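Long-range contact in putative efflux transporter (PDB 4L8J), which probably serves as the periplasmic adaptor, or membrane-fusion, subunit of an HlyD-type efflux or secretion system: residues F190-E204 / V217-Y231. Residues are numbered along the deposited sequence; the frame is centred on the assembly and turned at random.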
loop_
_atom_site.group_PDB
_atom_site.type_symbol
_atom_site.label_atom_id
_atom_site.label_comp_id
_atom_site.label_asym_id
_atom_site.label_seq_id
_atom_site.Cartn_x
_atom_site.Cartn_y
_atom_site.Cartn_z
ATOM N N PHE A 190 -3.912 -30.143 -22.602
ATOM C CA PHE A 190 -2.978 -31.184 -23.059
ATOM C C PHE A 190 -2.121 -30.653 -24.203
ATOM O O PHE A 190 -2.643 -29.964 -25.099
ATOM C CB PHE A 190 -3.711 -32.468 -23.486
ATOM C CG PHE A 190 -4.485 -33.122 -22.368
ATOM C CD1 PHE A 190 -3.855 -33.975 -21.471
ATOM C CD2 PHE A 190 -5.844 -32.874 -22.201
ATOM C CE1 PHE A 190 -4.571 -34.575 -20.438
ATOM C CE2 PHE A 190 -6.552 -33.461 -21.153
ATOM C CZ PHE A 190 -5.914 -34.314 -20.285
ATOM N N ASP A 191 -0.808 -30.940 -24.154
ATOM C CA ASP A 191 0.156 -30.544 -25.185
ATOM C C ASP A 191 -0.231 -31.118 -26.570
ATOM O O ASP A 191 -0.005 -30.454 -27.571
ATOM C CB ASP A 191 1.578 -31.015 -24.803
ATOM C CG ASP A 191 2.151 -30.334 -23.560
ATOM O OD1 ASP A 191 1.588 -29.300 -23.132
ATOM O OD2 ASP A 191 3.197 -30.796 -23.059
ATOM N N THR A 192 -0.839 -32.326 -26.607
ATOM C CA THR A 192 -1.287 -33.004 -27.842
ATOM C C THR A 192 -2.603 -32.363 -28.391
ATOM O O THR A 192 -2.932 -32.575 -29.558
ATOM C CB THR A 192 -1.467 -34.527 -27.592
ATOM O OG1 THR A 192 -0.423 -35.011 -26.744
ATOM C CG2 THR A 192 -1.442 -35.348 -28.881
ATOM N N TYR A 193 -3.337 -31.577 -27.555
ATOM C CA TYR A 193 -4.599 -30.945 -27.936
ATOM C C TYR A 193 -4.665 -29.508 -27.442
ATOM O O TYR A 193 -5.595 -29.121 -26.715
ATOM C CB TYR A 193 -5.782 -31.749 -27.372
ATOM C CG TYR A 193 -5.870 -33.155 -27.905
ATOM C CD1 TYR A 193 -6.392 -33.414 -29.169
ATOM C CD2 TYR A 193 -5.468 -34.241 -27.131
ATOM C CE1 TYR A 193 -6.507 -34.717 -29.652
ATOM C CE2 TYR A 193 -5.568 -35.546 -27.609
ATOM C CZ TYR A 193 -6.072 -35.778 -28.876
ATOM O OH TYR A 193 -6.156 -37.068 -29.345
ATOM N N LYS A 194 -3.662 -28.715 -27.805
ATOM C CA LYS A 194 -3.590 -27.317 -27.398
ATOM C C LYS A 194 -4.795 -26.502 -27.920
ATOM O O LYS A 194 -5.345 -26.805 -28.981
ATOM C CB LYS A 194 -2.255 -26.706 -27.840
ATOM C CG LYS A 194 -1.186 -26.942 -26.773
ATOM C CD LYS A 194 0.205 -26.553 -27.193
ATOM C CE LYS A 194 1.084 -26.413 -25.971
ATOM N NZ LYS A 194 2.512 -26.188 -26.323
ATOM N N GLY A 195 -5.227 -25.537 -27.109
ATOM C CA GLY A 195 -6.353 -24.658 -27.406
ATOM C C GLY A 195 -7.636 -25.002 -26.680
ATOM O O GLY A 195 -8.536 -24.159 -26.579
ATOM N N THR A 196 -7.752 -26.249 -26.190
ATOM C CA THR A 196 -8.950 -26.662 -25.458
ATOM C C THR A 196 -8.548 -26.951 -24.003
ATOM O O THR A 196 -7.606 -27.703 -23.721
ATOM C CB THR A 196 -9.738 -27.789 -26.166
ATOM O OG1 THR A 196 -10.736 -28.309 -25.278
ATOM C CG2 THR A 196 -8.861 -28.898 -26.682
ATOM N N VAL A 197 -9.264 -26.307 -23.093
ATOM C CA VAL A 197 -9.017 -26.356 -21.665
ATOM C C VAL A 197 -10.115 -27.172 -20.991
ATOM O O VAL A 197 -11.299 -26.991 -21.291
ATOM C CB VAL A 197 -8.932 -24.889 -21.161
ATOM C CG1 VAL A 197 -9.010 -24.790 -19.648
ATOM C CG2 VAL A 197 -7.675 -24.206 -21.685
ATOM N N PHE A 198 -9.717 -28.092 -20.101
ATOM C CA PHE A 198 -10.645 -28.940 -19.377
ATOM C C PHE A 198 -10.572 -28.706 -17.874
ATOM O O PHE A 198 -9.479 -28.636 -17.316
ATOM C CB PHE A 198 -10.369 -30.429 -19.668
ATOM C CG PHE A 198 -10.461 -30.803 -21.126
ATOM C CD1 PHE A 198 -11.682 -31.149 -21.697
ATOM C CD2 PHE A 198 -9.317 -30.849 -21.924
ATOM C CE1 PHE A 198 -11.759 -31.518 -23.052
ATOM C CE2 PHE A 198 -9.399 -31.183 -23.272
ATOM C CZ PHE A 198 -10.616 -31.529 -23.827
ATOM N N ASN A 199 -11.732 -28.653 -17.216
ATOM C CA ASN A 199 -11.797 -28.551 -15.776
ATOM C C ASN A 199 -11.318 -29.863 -15.171
ATOM O O ASN A 199 -11.534 -30.949 -15.727
ATOM C CB ASN A 199 -13.233 -28.225 -15.314
ATOM C CG ASN A 199 -13.366 -28.096 -13.809
ATOM O OD1 ASN A 199 -12.907 -27.117 -13.194
ATOM N ND2 ASN A 199 -13.920 -29.127 -13.177
ATOM N N ALA A 200 -10.661 -29.761 -14.033
ATOM C CA ALA A 200 -10.168 -30.925 -13.340
ATOM C C ALA A 200 -10.450 -30.744 -11.883
ATOM O O ALA A 200 -10.553 -29.607 -11.424
ATOM C CB ALA A 200 -8.667 -31.092 -13.587
ATOM N N ARG A 201 -10.583 -31.840 -11.146
ATOM C CA ARG A 201 -10.805 -31.726 -9.721
ATOM C C ARG A 201 -9.638 -32.328 -8.957
ATOM O O ARG A 201 -8.994 -33.260 -9.430
ATOM C CB ARG A 201 -12.143 -32.372 -9.294
ATOM C CG ARG A 201 -12.231 -33.872 -9.545
ATOM C CD ARG A 201 -13.406 -34.507 -8.817
ATOM N NE ARG A 201 -13.105 -35.904 -8.492
ATOM C CZ ARG A 201 -13.297 -36.917 -9.326
ATOM N NH1 ARG A 201 -13.824 -36.706 -10.524
ATOM N NH2 ARG A 201 -12.956 -38.150 -8.972
ATOM N N LEU A 202 -9.431 -31.856 -7.727
ATOM C CA LEU A 202 -8.402 -32.397 -6.869
ATOM C C LEU A 202 -8.719 -33.821 -6.458
ATOM O O LEU A 202 -9.815 -34.078 -5.967
ATOM C CB LEU A 202 -8.258 -31.529 -5.603
ATOM C CG LEU A 202 -7.202 -31.988 -4.601
ATOM C CD1 LEU A 202 -5.774 -31.973 -5.233
ATOM C CD2 LEU A 202 -7.251 -31.131 -3.367
ATOM N N GLU A 203 -7.751 -34.731 -6.592
ATOM C CA GLU A 203 -7.959 -36.056 -6.064
ATOM C C GLU A 203 -7.292 -36.117 -4.698
ATOM O O GLU A 203 -7.902 -36.565 -3.729
ATOM C CB GLU A 203 -7.455 -37.172 -6.987
ATOM C CG GLU A 203 -7.750 -38.532 -6.352
ATOM C CD GLU A 203 -7.381 -39.790 -7.110
ATOM O OE1 GLU A 203 -6.202 -39.930 -7.505
ATOM O OE2 GLU A 203 -8.257 -40.677 -7.233
ATOM N N GLU A 204 -6.033 -35.643 -4.620
ATOM C CA GLU A 204 -5.236 -35.650 -3.396
ATOM C C GLU A 204 -3.874 -34.994 -3.624
ATOM O O GLU A 204 -3.454 -34.841 -4.758
ATOM C CB GLU A 204 -5.004 -37.089 -2.897
ATOM C CG GLU A 204 -4.194 -37.909 -3.894
ATOM C CD GLU A 204 -4.186 -39.404 -3.682
ATOM O OE1 GLU A 204 -5.249 -39.965 -3.329
ATOM O OE2 GLU A 204 -3.126 -40.020 -3.925
ATOM N N VAL A 217 0.894 -33.709 -6.448
ATOM C CA VAL A 217 -0.547 -33.487 -6.560
ATOM C C VAL A 217 -1.110 -34.437 -7.608
ATOM O O VAL A 217 -0.530 -34.576 -8.678
ATOM C CB VAL A 217 -0.886 -32.011 -6.942
ATOM C CG1 VAL A 217 -2.406 -31.784 -6.958
ATOM C CG2 VAL A 217 -0.220 -30.988 -6.007
ATOM N N THR A 218 -2.289 -34.996 -7.348
ATOM C CA THR A 218 -3.029 -35.781 -8.332
ATOM C C THR A 218 -4.362 -35.088 -8.565
ATOM O O THR A 218 -5.048 -34.732 -7.615
ATOM C CB THR A 218 -3.185 -37.258 -7.928
ATOM O OG1 THR A 218 -1.885 -37.787 -7.710
ATOM C CG2 THR A 218 -3.822 -38.083 -9.035
ATOM N N ILE A 219 -4.711 -34.879 -9.838
ATOM C CA ILE A 219 -5.970 -34.280 -10.220
ATOM C C ILE A 219 -6.667 -35.247 -11.194
ATOM O O ILE A 219 -6.003 -36.104 -11.778
ATOM C CB ILE A 219 -5.825 -32.846 -10.799
ATOM C CG1 ILE A 219 -4.930 -32.827 -12.076
ATOM C CG2 ILE A 219 -5.336 -31.850 -9.732
ATOM C CD1 ILE A 219 -4.964 -31.466 -12.860
ATOM N N ILE A 220 -7.999 -35.121 -11.344
ATOM C CA ILE A 220 -8.790 -35.947 -12.261
ATOM C C ILE A 220 -9.619 -35.032 -13.160
ATOM O O ILE A 220 -10.206 -34.052 -12.686
ATOM C CB ILE A 220 -9.666 -36.988 -11.518
ATOM C CG1 ILE A 220 -8.799 -37.941 -10.696
ATOM C CG2 ILE A 220 -10.556 -37.797 -12.503
ATOM C CD1 ILE A 220 -9.565 -38.640 -9.607
ATOM N N ILE A 221 -9.642 -35.335 -14.461
ATOM C CA ILE A 221 -10.451 -34.570 -15.417
ATOM C C ILE A 221 -11.927 -34.756 -15.045
ATOM O O ILE A 221 -12.390 -35.892 -14.814
ATOM C CB ILE A 221 -10.145 -34.979 -16.883
ATOM C CG1 ILE A 221 -8.650 -34.714 -17.245
ATOM C CG2 ILE A 221 -11.108 -34.279 -17.863
ATOM C CD1 ILE A 221 -8.247 -33.240 -17.410
ATOM N N ASP A 222 -12.622 -33.623 -14.899
ATOM C CA ASP A 222 -14.014 -33.547 -14.496
ATOM C C ASP A 222 -14.678 -32.496 -15.358
ATOM O O ASP A 222 -14.859 -31.344 -14.942
ATOM C CB ASP A 222 -14.096 -33.214 -13.002
ATOM C CG ASP A 222 -15.468 -33.403 -12.398
ATOM O OD1 ASP A 222 -16.401 -33.776 -13.147
ATOM O OD2 ASP A 222 -15.608 -33.199 -11.171
ATOM N N ASP A 223 -14.943 -32.875 -16.604
ATOM C CA ASP A 223 -15.476 -31.974 -17.608
ATOM C C ASP A 223 -16.280 -32.765 -18.632
ATOM O O ASP A 223 -15.757 -33.718 -19.214
ATOM C CB ASP A 223 -14.315 -31.205 -18.291
ATOM C CG ASP A 223 -14.734 -29.959 -19.032
ATOM O OD1 ASP A 223 -15.709 -30.032 -19.813
ATOM O OD2 ASP A 223 -14.048 -28.927 -18.889
ATOM N N ALA A 224 -17.541 -32.357 -18.858
ATOM C CA ALA A 224 -18.453 -33.007 -19.810
ATOM C C ALA A 224 -17.876 -33.012 -21.245
ATOM O O ALA A 224 -18.057 -34.000 -21.962
ATOM C CB ALA A 224 -19.807 -32.307 -19.797
ATOM N N ALA A 225 -17.142 -31.927 -21.632
ATOM C CA ALA A 225 -16.532 -31.792 -22.962
ATOM C C ALA A 225 -15.375 -32.779 -23.190
ATOM O O ALA A 225 -14.967 -32.966 -24.344
ATOM C CB ALA A 225 -16.045 -30.371 -23.180
ATOM N N PHE A 226 -14.858 -33.422 -22.117
ATOM C CA PHE A 226 -13.760 -34.372 -22.259
ATOM C C PHE A 226 -14.268 -35.705 -22.781
ATOM O O PHE A 226 -14.583 -36.618 -22.008
ATOM C CB PHE A 226 -12.957 -34.559 -20.953
ATOM C CG PHE A 226 -11.665 -35.313 -21.190
ATOM C CD1 PHE A 226 -10.648 -34.759 -21.960
ATOM C CD2 PHE A 226 -11.472 -36.577 -20.653
ATOM C CE1 PHE A 226 -9.464 -35.458 -22.193
ATOM C CE2 PHE A 226 -10.282 -37.273 -20.873
ATOM C CZ PHE A 226 -9.288 -36.711 -21.653
ATOM N N ASP A 227 -14.369 -35.784 -24.115
ATOM C CA ASP A 227 -14.796 -36.955 -24.881
ATOM C C ASP A 227 -13.531 -37.681 -25.325
ATOM O O ASP A 227 -12.753 -37.136 -26.116
ATOM C CB ASP A 227 -15.647 -36.480 -26.074
ATOM C CG ASP A 227 -16.467 -37.532 -26.796
ATOM O OD1 ASP A 227 -16.119 -38.737 -26.698
ATOM O OD2 ASP A 227 -17.430 -37.151 -27.498
ATOM N N ARG A 228 -13.288 -38.877 -24.771
ATOM C CA ARG A 228 -12.068 -39.646 -25.046
ATOM C C ARG A 228 -12.048 -40.262 -26.461
ATOM O O ARG A 228 -10.984 -40.692 -26.918
ATOM C CB ARG A 228 -11.842 -40.715 -23.974
ATOM C CG ARG A 228 -11.545 -40.098 -22.608
ATOM C CD ARG A 228 -11.270 -41.132 -21.539
ATOM N NE ARG A 228 -9.908 -41.652 -21.636
ATOM C CZ ARG A 228 -9.214 -42.121 -20.607
ATOM N NH1 ARG A 228 -9.736 -42.111 -19.386
ATOM N NH2 ARG A 228 -7.976 -42.569 -20.783
ATOM N N THR A 229 -13.196 -40.248 -27.169
ATOM C CA THR A 229 -13.281 -40.685 -28.566
ATOM C C THR A 229 -12.675 -39.574 -29.450
ATOM O O THR A 229 -12.127 -39.880 -30.507
ATOM C CB THR A 229 -14.725 -41.031 -28.981
ATOM O OG1 THR A 229 -15.462 -39.831 -29.210
ATOM C CG2 THR A 229 -15.446 -41.918 -27.964
ATOM N N ILE A 230 -12.777 -38.290 -29.004
ATOM C CA ILE A 230 -12.221 -37.107 -29.683
ATOM C C ILE A 230 -10.809 -36.822 -29.143
ATOM O O ILE A 230 -9.872 -36.674 -29.931
ATOM C CB ILE A 230 -13.143 -35.858 -29.532
ATOM C CG1 ILE A 230 -14.556 -36.120 -30.088
ATOM C CG2 ILE A 230 -12.513 -34.600 -30.161
ATOM C CD1 ILE A 230 -15.652 -35.152 -29.538
ATOM N N TYR A 231 -10.670 -36.710 -27.802
ATOM C CA TYR A 231 -9.386 -36.419 -27.156
ATOM C C TYR A 231 -8.764 -37.709 -26.636
ATOM O O TYR A 231 -9.044 -38.139 -25.515
ATOM C CB TYR A 231 -9.557 -35.368 -26.040
ATOM C CG TYR A 231 -10.260 -34.117 -26.510
ATOM C CD1 TYR A 231 -9.575 -33.135 -27.216
ATOM C CD2 TYR A 231 -11.618 -33.920 -26.260
ATOM C CE1 TYR A 231 -10.218 -31.983 -27.656
ATOM C CE2 TYR A 231 -12.273 -32.770 -26.694
ATOM C CZ TYR A 231 -11.565 -31.800 -27.386
ATOM O OH TYR A 231 -12.201 -30.671 -27.839
HETATM O O HOH W 1 -14.374 -37.092 -12.991
#
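F198 and Y231 meet edge to face: CZ of F198 stands over the centre of the Y231 ring, 3.5 Å from its CE2, and I230 CG2 lies on the opposite face. F226 in turn directs its edge at F198, its CD1 over the middle of that ring, planes at 82°. Y231 turns its own edge on the face of Y193, CD1 to CD1 3.7 Å, while T196 CG2 touches Y231 CE1. F190, slid aside from F226, reaches I221 CD1 with CZ. A chi1 of -59°, with CG anti to the carbonyl carbon, sets the F198 ring with one face under F226 and its CZ edge on Y231. An alanine in place of Y231 would probably leave the face of Y193 and the edge of F198 without their aromatic partner. This aromatic cluster sits at the open end of the antiparallel hairpin of strands 198-205 and 215-221, within a closed six-stranded antiparallel barrel, consistent with the beta-barrel domain of HlyD-type membrane-fusion proteins. R201 and I220 form a hydrogen-bonded pair, R201 N to I220 O 2.7 Å. Toward the other end a classic beta bulge sets E203 and E204 against T218, whose O accepts from both backbone nitrogens, E203 N at 2.9 Å and E204 N at 3.3 Å. E203 OE1 also salt-bridges R166, on strand 166-171 at the far side of 215-221. Where the strands part, D223 OD2 takes N199 N on its anti lone pair (2.9 Å, 171°), and OD1 accepts from A225 N in an Asx turn. N199 ND2 donates in its amide plane to D222 O at 3.0 Å; its OD1 accepts from K187. The guanidinium of R201 lies over I220, with a long salt bridge to D222.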